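UPF0141 protein yjdB (Campylobacter jejuni subsp. jejuni HB93-13, PDB 4TN0) probably transfers phosphoethanolamine to cell-envelope acceptors through a periplasmic, zinc-binding, alkaline-phosphatase-like domain, and is required for polymyxin resistance and motility. Local coordinates at residues E218-Y223 / A255-N260; K3-D8 / F86-M91. One frame throughout, in Å; residues are numbered along the deposited sequence.

Contact 1 (E218-Y223 / A255-N260); sequences ESSLFY and AIFWSN
Leu221 pairs with Trp258 and Tyr223 with Ile256 as antiparallel hydrogen-bonded pairs, the strand axes running at 172° to each other. Each pair closes with two backbone bonds, among them Leu221 N to Trp258 O (2.7 Å) and Ile256 N to Tyr223 O (2.8 Å). Between them, Phe222 faces Phe257 as a non-hydrogen-bonded pair.

Where strand 252-259 ends, side chains take over part of the bonding. Ser219 O accepts twice, from Asn260 N and from Ser259 OG, the hydroxyl 2.9 Å from Ser219 O and above the carbonyl plane. Asn260 folds back, its CG between its own N and C (chi1 52°), which brings OD1 to 3.0 Å from Ser219 N. That bond is sharply bent at the acceptor, with a C=O...N angle of 96°. Ser220 OG, hydrogen-bonded to Tyr288, lies 2.9 Å from Ser259 OG.

The apolar contacts divide between the two faces. On one, the Phe222 and Phe257 side chains cross at about a right angle; Phe257 CB sits at the edge of the Phe222 ring, 4.1 Å from CD1, and Phe257 CE1 reaches Ser220 CB. On the other, Ile256 CD1 comes obliquely to Tyr223 CD1 at 3.8 Å. Helix 264-271 touches both Phe257 and Trp258; helix 186-211 packs on Leu221, Tyr223 and Trp258.

Strand 18-24 lies parallel along the other edge of 218-223, whereas 252-259, antiparallel to both its neighbours 218-224 and 53-59, is the reversed strand of the mixed central sheet of the alkaline-phosphatase-like fold.

Contact 2 (K3-D8 / F86-M91); sequences KTIAND and FQENAM
Glu88 reaches over to the backbone of Ile5, its OE1 accepting from Ile5 N at 2.7 Å on the anti side of the carboxylate, 23° out of its plane. CG stands anti to the carbonyl carbon of Glu88 (chi1 -66°) and the chain beyond it is extended, which lays the carboxylate alongside Thr4, with OE1 3.2 Å from Thr4 CB. The Ile5 and Glu88 side chains run antiparallel past one another, Ile5 CD1 coming within 3.4 Å of Glu88 O. Ile5 lies across Gln87, its CG2 3.9 Å from Gln87 NE2. Lys3 and Gln87 run side by side, their CB atoms 3.8 Å apart.

A single backbone bridge joins these two loops: Lys3 N gives to Phe86 O, and Lys3 O takes Glu88 N at 3.1 Å. Asn89, next in the chain, is the N-cap of helix 90-96, its OD1 accepting from Met91 N at 2.7 Å.

Glu88 OE1 and Ile5 O, both acceptors, lie 3.1 Å apart; the ammonium of Lys96, on that helix, meets both, in a salt bridge and a hydrogen bond, and probably offsets their repulsion. Farther out, Thr4 OG1 donates to Asn7 OD1 across the turn, Phe2 meets the Phe86 ring edge-to-face, and Phe282 of helix 281-288 touches Ile5.

Contact 2 comes first along the chain and closes before contact 1 opens. Their centres lie 25 Å apart and their nearest atoms about 11 Å, so they do not touch. Contact 1 is buried in the eight-stranded mixed sheet, whereas contact 2 lies at the surface, 21 Å from the chain centre. The sheet connects them indirectly: the loop holding residues 3-8 precedes strand 18-24, the neighbour of strand 218-224, and Met91 packs on strand 146-152, on the other side of 18-24. Helix 281-288 also reaches toward both, through Tyr288 and Phe282. One contact thus builds the sheet interior; the other fastens the N-terminal segment to the loop leading into helix 90-96, which packs on the sheet.

Contact 1 (E218-Y223 / A255-N260)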
ATOM      1  N   GLU A 218     -17.013  -8.102  -7.961  1.00 67.04           N
ATOM      2  CA  GLU A 218     -15.705  -8.730  -7.976  1.00 72.70           C
ATOM      3  C   GLU A 218     -14.768  -7.808  -7.181  1.00 73.92           C
ATOM      4  O   GLU A 218     -14.524  -6.653  -7.571  1.00 70.14           O
ATOM      5  CB  GLU A 218     -15.199  -8.924  -9.410  1.00 72.68           C
ATOM      6  CG  GLU A 218     -13.689  -8.758  -9.567  1.00 71.27           C
ATOM      7  CD  GLU A 218     -13.234  -8.795 -11.014  1.00 81.04           C
ATOM      8  OE1 GLU A 218     -12.151  -8.233 -11.320  1.00 75.69           O
ATOM      9  OE2 GLU A 218     -13.956  -9.397 -11.845  1.00 89.64           O
ATOM     10  N   SER A 219     -14.260  -8.312  -6.059  1.00 70.41           N
ATOM     11  CA  SER A 219     -13.545  -7.459  -5.115  1.00 68.12           C
ATOM     12  C   SER A 219     -12.084  -7.856  -4.990  1.00 67.13           C
ATOM     13  O   SER A 219     -11.735  -9.042  -4.945  1.00 65.30           O
ATOM     14  CB  SER A 219     -14.210  -7.508  -3.739  1.00 66.77           C
ATOM     15  OG  SER A 219     -15.527  -6.980  -3.791  1.00 71.77           O
ATOM     16  N   SER A 220     -11.229  -6.845  -4.934  1.00 65.90           N
ATOM     17  CA  SER A 220      -9.816  -7.074  -4.691  1.00 64.57           C
ATOM     18  C   SER A 220      -9.254  -6.114  -3.646  1.00 59.54           C
ATOM     19  O   SER A 220      -9.681  -4.951  -3.550  1.00 53.84           O
ATOM     20  CB  SER A 220      -9.034  -6.950  -5.990  1.00 60.96           C
ATOM     21  OG  SER A 220      -9.493  -7.902  -6.928  1.00 67.88           O
ATOM     22  N   LEU A 221      -8.318  -6.625  -2.849  1.00 57.56           N
ATOM     23  CA  LEU A 221      -7.501  -5.801  -1.967  1.00 48.00           C
ATOM     24  C   LEU A 221      -6.042  -5.812  -2.423  1.00 52.62           C
ATOM     25  O   LEU A 221      -5.439  -6.883  -2.617  1.00 48.39           O
ATOM     26  CB  LEU A 221      -7.604  -6.280  -0.521  1.00 52.85           C
ATOM     27  CG  LEU A 221      -6.550  -5.713   0.442  1.00 51.42           C
ATOM     28  CD1 LEU A 221      -6.708  -4.214   0.596  1.00 43.47           C
ATOM     29  CD2 LEU A 221      -6.653  -6.398   1.801  1.00 56.51           C
ATOM     30  N   PHE A 222      -5.479  -4.620  -2.616  1.00 46.73           N
ATOM     31  CA  PHE A 222      -4.045  -4.507  -2.835  1.00 44.96           C
ATOM     32  C   PHE A 222      -3.451  -3.562  -1.806  1.00 46.80           C
ATOM     33  O   PHE A 222      -3.898  -2.408  -1.668  1.00 41.80           O
ATOM     34  CB  PHE A 222      -3.703  -4.032  -4.254  1.00 40.02           C
ATOM     35  CG  PHE A 222      -2.237  -4.145  -4.574  1.00 41.54           C
ATOM     36  CD1 PHE A 222      -1.588  -5.359  -4.450  1.00 40.24           C
ATOM     37  CD2 PHE A 222      -1.508  -3.040  -4.967  1.00 38.65           C
ATOM     38  CE1 PHE A 222      -0.235  -5.469  -4.709  1.00 40.86           C
ATOM     39  CE2 PHE A 222      -0.178  -3.143  -5.239  1.00 36.03           C
ATOM     40  CZ  PHE A 222       0.470  -4.363  -5.112  1.00 39.18           C
ATOM     41  N   TYR A 223      -2.481  -4.091  -1.053  1.00 45.72           N
ATOM     42  CA  TYR A 223      -1.781  -3.347  -0.003  1.00 44.33           C
ATOM     43  C   TYR A 223      -0.280  -3.284  -0.272  1.00 43.63           C
ATOM     44  O   TYR A 223       0.351  -4.314  -0.534  1.00 43.19           O
ATOM     45  CB  TYR A 223      -2.030  -3.987   1.370  1.00 46.57           C
ATOM     46  CG  TYR A 223      -0.990  -3.649   2.437  1.00 45.16           C
ATOM     47  CD1 TYR A 223       0.002  -4.561   2.777  1.00 43.03           C
ATOM     48  CD2 TYR A 223      -1.012  -2.427   3.115  1.00 43.07           C
ATOM     49  CE1 TYR A 223       0.944  -4.274   3.744  1.00 43.63           C
ATOM     50  CE2 TYR A 223      -0.045  -2.127   4.092  1.00 40.26           C
ATOM     51  CZ  TYR A 223       0.920  -3.064   4.400  1.00 39.68           C
ATOM     52  OH  TYR A 223       1.884  -2.810   5.350  1.00 39.23           O
ATOM     53  N   ALA A 255       4.145  -6.353  -0.170  1.00 48.53           N
ATOM     54  CA  ALA A 255       2.991  -6.146  -1.018  1.00 49.47           C
ATOM     55  C   ALA A 255       2.106  -7.368  -0.854  1.00 52.04           C
ATOM     56  O   ALA A 255       2.596  -8.509  -0.843  1.00 51.19           O
ATOM     57  CB  ALA A 255       3.394  -5.927  -2.468  1.00 46.06           C
ATOM     58  N   ILE A 256       0.814  -7.111  -0.664  1.00 49.01           N
ATOM     59  CA  ILE A 256      -0.166  -8.154  -0.383  1.00 52.99           C
ATOM     60  C   ILE A 256      -1.392  -8.009  -1.287  1.00 51.75           C
ATOM     61  O   ILE A 256      -1.967  -6.918  -1.386  1.00 49.44           O
ATOM     62  CB  ILE A 256      -0.622  -8.109   1.089  1.00 49.93           C
ATOM     63  CG1 ILE A 256       0.492  -8.586   2.020  1.00 45.79           C
ATOM     64  CG2 ILE A 256      -1.889  -8.935   1.307  1.00 49.00           C
ATOM     65  CD1 ILE A 256       0.187  -8.299   3.509  1.00 39.85           C
ATOM     66  N   PHE A 257      -1.807  -9.110  -1.912  1.00 50.80           N
ATOM     67  CA  PHE A 257      -3.006  -9.088  -2.756  1.00 55.60           C
ATOM     68  C   PHE A 257      -4.034 -10.123  -2.344  1.00 55.05           C
ATOM     69  O   PHE A 257      -3.701 -11.255  -1.977  1.00 58.62           O
ATOM     70  CB  PHE A 257      -2.659  -9.314  -4.234  1.00 55.79           C
ATOM     71  CG  PHE A 257      -3.870  -9.360  -5.142  1.00 59.41           C
ATOM     72  CD1 PHE A 257      -4.553  -8.196  -5.474  1.00 56.79           C
ATOM     73  CD2 PHE A 257      -4.332 -10.566  -5.651  1.00 61.22           C
ATOM     74  CE1 PHE A 257      -5.662  -8.237  -6.292  1.00 59.08           C
ATOM     75  CE2 PHE A 257      -5.444 -10.608  -6.473  1.00 60.30           C
ATOM     76  CZ  PHE A 257      -6.106  -9.443  -6.795  1.00 62.29           C
ATOM     77  N   TRP A 258      -5.292  -9.716  -2.393  1.00 56.07           N
ATOM     78  CA  TRP A 258      -6.381 -10.652  -2.193  1.00 62.15           C
ATOM     79  C   TRP A 258      -7.527 -10.328  -3.141  1.00 62.66           C
ATOM     80  O   TRP A 258      -7.801  -9.162  -3.430  1.00 60.50           O
ATOM     81  CB  TRP A 258      -6.869 -10.628  -0.743  1.00 56.09           C
ATOM     82  CG  TRP A 258      -8.036 -11.526  -0.502  1.00 56.86           C
ATOM     83  CD1 TRP A 258      -7.992 -12.823  -0.086  1.00 62.35           C
ATOM     84  CD2 TRP A 258      -9.420 -11.198  -0.645  1.00 60.54           C
ATOM     85  NE1 TRP A 258      -9.261 -13.328   0.029  1.00 65.86           N
ATOM     86  CE2 TRP A 258     -10.158 -12.349  -0.306  1.00 63.26           C
ATOM     87  CE3 TRP A 258     -10.111 -10.046  -1.033  1.00 63.70           C
ATOM     88  CZ2 TRP A 258     -11.548 -12.380  -0.340  1.00 66.14           C
ATOM     89  CZ3 TRP A 258     -11.491 -10.079  -1.065  1.00 65.08           C
ATOM     90  CH2 TRP A 258     -12.195 -11.238  -0.721  1.00 67.52           C
ATOM     91  N   SER A 259      -8.217 -11.368  -3.596  1.00 64.96           N
ATOM     92  CA  SER A 259      -9.398 -11.190  -4.424  1.00 62.25           C
ATOM     93  C   SER A 259     -10.335 -12.353  -4.205  1.00 65.71           C
ATOM     94  O   SER A 259      -9.892 -13.451  -3.860  1.00 67.34           O
ATOM     95  CB  SER A 259      -9.026 -11.088  -5.900  1.00 66.83           C
ATOM     96  OG  SER A 259     -10.158 -10.748  -6.672  1.00 72.46           O
ATOM     97  N   ASN A 260     -11.628 -12.114  -4.415  1.00 68.38           N
ATOM     98  CA  ASN A 260     -12.614 -13.191  -4.388  1.00 69.76           C
ATOM     99  C   ASN A 260     -12.683 -13.872  -5.751  1.00 76.57           C
ATOM    100  O   ASN A 260     -13.096 -15.029  -5.864  1.00 80.51           O
ATOM    101  CB  ASN A 260     -13.989 -12.648  -3.997  1.00 62.68           C
ATOM    102  CG  ASN A 260     -14.403 -11.460  -4.837  1.00 66.38           C
ATOM    103  OD1 ASN A 260     -13.951 -11.307  -5.973  1.00 73.66           O
ATOM    104  ND2 ASN A 260     -15.256 -10.603  -4.283  1.00 65.04           N
TER

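Contact 2 (K3-D8 / F86-M91)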
ATOM      1  N   LYS A   3       0.384  19.343 -16.576  1.00 55.21           N
ATOM      2  CA  LYS A   3       0.352  18.449 -17.722  1.00 50.68           C
ATOM      3  C   LYS A   3      -0.668  17.332 -17.524  1.00 54.49           C
ATOM      4  O   LYS A   3      -0.779  16.776 -16.439  1.00 51.72           O
ATOM      5  CB  LYS A   3       1.747  17.865 -17.946  1.00 54.62           C
ATOM      6  CG  LYS A   3       1.901  16.893 -19.095  1.00 57.52           C
ATOM      7  CD  LYS A   3       3.386  16.536 -19.258  1.00 59.10           C
ATOM      8  CE  LYS A   3       3.683  15.995 -20.645  1.00 57.56           C
ATOM      9  NZ  LYS A   3       5.140  15.879 -20.890  1.00 58.90           N
ATOM     10  N   THR A   4      -1.423  17.018 -18.575  1.00 57.54           N
ATOM     11  CA  THR A   4      -2.348  15.893 -18.547  1.00 53.75           C
ATOM     12  C   THR A   4      -1.636  14.702 -19.160  1.00 56.41           C
ATOM     13  O   THR A   4      -0.713  14.875 -19.963  1.00 58.64           O
ATOM     14  CB  THR A   4      -3.663  16.175 -19.332  1.00 58.48           C
ATOM     15  OG1 THR A   4      -3.365  16.474 -20.704  1.00 59.20           O
ATOM     16  CG2 THR A   4      -4.428  17.331 -18.718  1.00 57.76           C
ATOM     17  N   ILE A   5      -2.029  13.494 -18.778  1.00 52.47           N
ATOM     18  CA  ILE A   5      -1.385  12.318 -19.346  1.00 52.83           C
ATOM     19  C   ILE A   5      -2.421  11.327 -19.807  1.00 50.48           C
ATOM     20  O   ILE A   5      -3.590  11.436 -19.432  1.00 50.04           O
ATOM     21  CB  ILE A   5      -0.434  11.615 -18.351  1.00 54.88           C
ATOM     22  CG1 ILE A   5      -1.224  11.015 -17.184  1.00 49.78           C
ATOM     23  CG2 ILE A   5       0.658  12.559 -17.861  1.00 50.47           C
ATOM     24  CD1 ILE A   5      -0.436   9.942 -16.444  1.00 46.41           C
ATOM     25  N   ALA A   6      -1.974  10.336 -20.577  1.00 47.01           N
ATOM     26  CA  ALA A   6      -2.864   9.323 -21.126  1.00 53.06           C
ATOM     27  C   ALA A   6      -4.108   9.977 -21.737  1.00 53.67           C
ATOM     28  O   ALA A   6      -5.243   9.650 -21.381  1.00 53.43           O
ATOM     29  CB  ALA A   6      -3.260   8.328 -20.039  1.00 54.73           C
ATOM     30  N   ASN A   7      -3.884  10.891 -22.673  1.00 52.97           N
ATOM     31  CA  ASN A   7      -4.968  11.678 -23.241  1.00 59.52           C
ATOM     32  C   ASN A   7      -5.908  10.831 -24.124  1.00 58.96           C
ATOM     33  O   ASN A   7      -7.018  11.243 -24.430  1.00 48.94           O
ATOM     34  CB  ASN A   7      -4.404  12.860 -24.042  1.00 56.10           C
ATOM     35  CG  ASN A   7      -3.588  13.821 -23.186  1.00 56.14           C
ATOM     36  OD1 ASN A   7      -4.030  14.253 -22.120  1.00 61.87           O
ATOM     37  ND2 ASN A   7      -2.414  14.199 -23.676  1.00 64.75           N
ATOM     38  N   ASP A   8      -5.432   9.659 -24.536  1.00 56.69           N
ATOM     39  CA  ASP A   8      -6.188   8.723 -25.357  1.00 57.76           C
ATOM     40  C   ASP A   8      -6.932   7.646 -24.562  1.00 61.51           C
ATOM     41  O   ASP A   8      -7.244   6.591 -25.114  1.00 65.87           O
ATOM     42  CB  ASP A   8      -5.241   8.011 -26.323  1.00 56.06           C
ATOM     43  CG  ASP A   8      -4.187   7.203 -25.586  1.00 64.38           C
ATOM     44  OD1 ASP A   8      -3.887   7.572 -24.433  1.00 67.58           O
ATOM     45  OD2 ASP A   8      -3.664   6.203 -26.126  1.00 65.65           O
ATOM     46  N   PHE A  86       4.690  17.730 -12.492  1.00 48.78           N
ATOM     47  CA  PHE A  86       3.422  18.248 -12.024  1.00 50.72           C
ATOM     48  C   PHE A  86       2.343  17.909 -13.078  1.00 53.48           C
ATOM     49  O   PHE A  86       2.103  18.673 -14.026  1.00 46.78           O
ATOM     50  CB  PHE A  86       3.525  19.754 -11.780  1.00 50.29           C
ATOM     51  CG  PHE A  86       2.282  20.364 -11.188  1.00 55.10           C
ATOM     52  CD1 PHE A  86       1.637  19.748 -10.116  1.00 55.84           C
ATOM     53  CD2 PHE A  86       1.777  21.560 -11.672  1.00 51.46           C
ATOM     54  CE1 PHE A  86       0.495  20.307  -9.549  1.00 59.13           C
ATOM     55  CE2 PHE A  86       0.632  22.130 -11.108  1.00 55.05           C
ATOM     56  CZ  PHE A  86      -0.011  21.501 -10.049  1.00 54.68           C
ATOM     57  N   GLN A  87       1.726  16.743 -12.914  1.00 50.52           N
ATOM     58  CA  GLN A  87       0.894  16.157 -13.952  1.00 48.94           C
ATOM     59  C   GLN A  87      -0.103  15.160 -13.367  1.00 50.16           C
ATOM     60  O   GLN A  87      -0.021  14.820 -12.196  1.00 52.71           O
ATOM     61  CB  GLN A  87       1.771  15.460 -14.987  1.00 46.28           C
ATOM     62  CG  GLN A  87       2.374  14.178 -14.454  1.00 49.24           C
ATOM     63  CD  GLN A  87       3.567  13.716 -15.250  1.00 46.22           C
ATOM     64  OE1 GLN A  87       4.376  14.525 -15.715  1.00 46.12           O
ATOM     65  NE2 GLN A  87       3.689  12.406 -15.407  1.00 42.63           N
ATOM     66  N   GLU A  88      -1.021  14.671 -14.197  1.00 53.72           N
ATOM     67  CA  GLU A  88      -2.023  13.697 -13.760  1.00 49.89           C
ATOM     68  C   GLU A  88      -1.362  12.395 -13.313  1.00 42.32           C
ATOM     69  O   GLU A  88      -0.290  12.046 -13.797  1.00 49.47           O
ATOM     70  CB  GLU A  88      -3.032  13.407 -14.895  1.00 45.44           C
ATOM     71  CG  GLU A  88      -3.922  14.587 -15.295  1.00 52.74           C
ATOM     72  CD  GLU A  88      -4.873  14.269 -16.453  1.00 55.93           C
ATOM     73  OE1 GLU A  88      -4.429  13.644 -17.447  1.00 55.24           O
ATOM     74  OE2 GLU A  88      -6.062  14.656 -16.376  1.00 58.36           O
ATOM     75  N   ASN A  89      -2.014  11.664 -12.417  1.00 38.77           N
ATOM     76  CA  ASN A  89      -1.482  10.386 -11.956  1.00 44.01           C
ATOM     77  C   ASN A  89      -2.487   9.296 -12.295  1.00 41.19           C
ATOM     78  O   ASN A  89      -3.507   9.575 -12.902  1.00 47.00           O
ATOM     79  CB  ASN A  89      -1.180  10.414 -10.432  1.00 38.67           C
ATOM     80  CG  ASN A  89      -2.430  10.730  -9.572  1.00 45.23           C
ATOM     81  OD1 ASN A  89      -3.361   9.923  -9.487  1.00 43.27           O
ATOM     82  ND2 ASN A  89      -2.445  11.903  -8.937  1.00 39.85           N
ATOM     83  N   ALA A  90      -2.207   8.058 -11.906  1.00 43.72           N
ATOM     84  CA  ALA A  90      -3.127   6.950 -12.160  1.00 44.54           C
ATOM     85  C   ALA A  90      -4.567   7.224 -11.678  1.00 49.05           C
ATOM     86  O   ALA A  90      -5.523   6.822 -12.328  1.00 51.78           O
ATOM     87  CB  ALA A  90      -2.603   5.690 -11.513  1.00 43.38           C
ATOM     88  N   MET A  91      -4.723   7.909 -10.549  1.00 46.38           N
ATOM     89  CA  MET A  91      -6.057   8.181 -10.020  1.00 46.41           C
ATOM     90  C   MET A  91      -6.844   9.150 -10.920  1.00 45.16           C
ATOM     91  O   MET A  91      -8.057   9.060 -11.030  1.00 46.72           O
ATOM     92  CB  MET A  91      -5.977   8.755  -8.592  1.00 44.25           C
ATOM     93  CG  MET A  91      -5.289   7.860  -7.580  1.00 41.97           C
ATOM     94  SD  MET A  91      -6.106   6.283  -7.340  1.00 44.46           S
ATOM     95  CE  MET A  91      -7.728   6.851  -6.813  1.00 43.08           C
TER